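Local coordinates for protein Ent-copalyl diphosphate synthase (Streptomyces platensis, PDB 5BP8) that belongs to the terpene cyclase superfamily, with a largely helical architecture and a C-terminal region related to squalene-hopene cyclase, at residues A405-A410 with A453-L458. Numbering follows the deposited sequence.
Sequences ATACCA and AYMVQL
Ala407 sets its methyl group into the angle between Tyr454 and Met455: its CB lies 3.8 Å from Tyr454 CB and 3.9 Å from CE of selenomethionine Met455. The tyrosine therefore presents its methylene to the alanine, with its ring standing obliquely to Ala407 CB. Met455 reaches in by its tip. Its CG lies beside the backbone N (chi1 -68°), and bends at the next two torsions swing SE and CE back toward the opposing helix, bringing CE to 4.0 Å from Ala407 N as well. One turn on, Leu458 places CG anti to its backbone N (chi1 177°) and sends its two branches to different residues. CD1 presses on Ala410 CB at 3.5 Å, tighter than ordinary van der Waals contact, whereas CD2 stands a looser 4.2 Å from Thr406 CG2. The small side chains of Ala407 and Ala410 are consistent with the 5.7 Å approach of Ala407 CA to Leu458 CA; the local axes, 9.3 Å apart, run in the same direction at 26°. Helix 422-435, whose Ala428 touches Thr406 and Ala410 and whose Ala432 touches Met455, packs against both partners; such parallel helices joined through an intervening helix fit the alpha/alpha-barrel plan of squalene-hopene cyclase relatives. Polar ends are bonded elsewhere: Thr406 OG1 to Pro402 O and Trp394 N, Tyr454 OH to Glu450 OE2. The two segments together bury 218 Å², counting both sides. The close side-chain contacts between them are all carbon to carbon and all from buried residues, so cohesion here probably rests on apolar shape fit and exclusion of water.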
# COMPACT_ATOMS: atom_id res chain seq x y z
N ALA A 405 -11.41 0.46 5.82
CA ALA A 405 -11.54 -0.45 6.98
C ALA A 405 -13.02 -0.72 7.28
O ALA A 405 -13.44 -1.89 7.47
CB ALA A 405 -10.85 0.13 8.19
N THR A 406 -13.83 0.34 7.20
CA THR A 406 -15.25 0.20 7.53
C THR A 406 -15.99 -0.64 6.48
O THR A 406 -16.84 -1.49 6.82
CB THR A 406 -15.91 1.58 7.69
OG1 THR A 406 -15.20 2.32 8.69
CG2 THR A 406 -17.37 1.43 8.17
N ALA A 407 -15.67 -0.43 5.20
CA ALA A 407 -16.25 -1.24 4.15
C ALA A 407 -15.86 -2.70 4.33
O ALA A 407 -16.75 -3.59 4.27
CB ALA A 407 -15.84 -0.78 2.78
N CYS A 408 -14.57 -2.97 4.54
CA CYS A 408 -14.10 -4.36 4.68
C CYS A 408 -14.89 -5.10 5.79
O CYS A 408 -15.42 -6.19 5.57
CB CYS A 408 -12.63 -4.45 5.00
SG CYS A 408 -11.56 -4.04 3.58
N CYS A 409 -14.94 -4.49 6.97
CA CYS A 409 -15.50 -5.13 8.15
C CYS A 409 -17.00 -5.25 8.09
O CYS A 409 -17.54 -6.32 8.40
CB CYS A 409 -15.08 -4.37 9.41
SG CYS A 409 -13.31 -4.49 9.70
N ALA A 410 -17.68 -4.18 7.68
CA ALA A 410 -19.15 -4.23 7.60
C ALA A 410 -19.63 -5.20 6.52
O ALA A 410 -20.64 -5.89 6.71
CB ALA A 410 -19.74 -2.86 7.34
N ALA A 453 -16.16 4.86 -3.81
CA ALA A 453 -16.52 3.50 -4.28
C ALA A 453 -16.79 2.57 -3.13
O ALA A 453 -17.80 1.83 -3.16
CB ALA A 453 -15.43 2.93 -5.18
N TYR A 454 -15.94 2.61 -2.09
CA TYR A 454 -16.16 1.75 -0.93
C TYR A 454 -17.50 2.01 -0.24
O TYR A 454 -18.19 1.07 0.17
CB TYR A 454 -15.02 1.85 0.10
CG TYR A 454 -13.65 1.45 -0.45
CD1 TYR A 454 -13.52 0.51 -1.47
CD2 TYR A 454 -12.50 1.95 0.13
CE1 TYR A 454 -12.27 0.13 -1.96
CE2 TYR A 454 -11.24 1.59 -0.34
CZ TYR A 454 -11.14 0.67 -1.38
OH TYR A 454 -9.92 0.30 -1.90
N MSE A 455 -17.86 3.28 -0.08
CA MSE A 455 -19.12 3.63 0.58
C MSE A 455 -20.32 3.29 -0.26
O MSE A 455 -21.35 2.85 0.28
CB MSE A 455 -19.11 5.10 1.01
CG MSE A 455 -18.10 5.30 2.13
SE MSE A 455 -18.46 4.29 3.78
CE MSE A 455 -17.31 2.75 3.51
N VAL A 456 -20.25 3.50 -1.56
CA VAL A 456 -21.36 3.12 -2.43
C VAL A 456 -21.61 1.60 -2.33
O VAL A 456 -22.78 1.15 -2.16
CB VAL A 456 -21.13 3.56 -3.89
CG1 VAL A 456 -22.11 2.88 -4.84
CG2 VAL A 456 -21.25 5.07 -4.00
N GLN A 457 -20.54 0.81 -2.37
CA GLN A 457 -20.64 -0.64 -2.20
C GLN A 457 -21.24 -1.03 -0.86
O GLN A 457 -22.14 -1.88 -0.82
CB GLN A 457 -19.29 -1.32 -2.28
CG GLN A 457 -18.68 -1.32 -3.66
CD GLN A 457 -17.40 -2.14 -3.70
OE1 GLN A 457 -17.37 -3.29 -3.23
NE2 GLN A 457 -16.35 -1.55 -4.27
N LEU A 458 -20.75 -0.42 0.22
CA LEU A 458 -21.27 -0.68 1.56
C LEU A 458 -22.77 -0.45 1.60
O LEU A 458 -23.52 -1.31 2.08
CB LEU A 458 -20.57 0.19 2.60
CG LEU A 458 -21.05 0.08 4.05
CD1 LEU A 458 -21.14 -1.36 4.51
CD2 LEU A 458 -20.15 0.86 5.01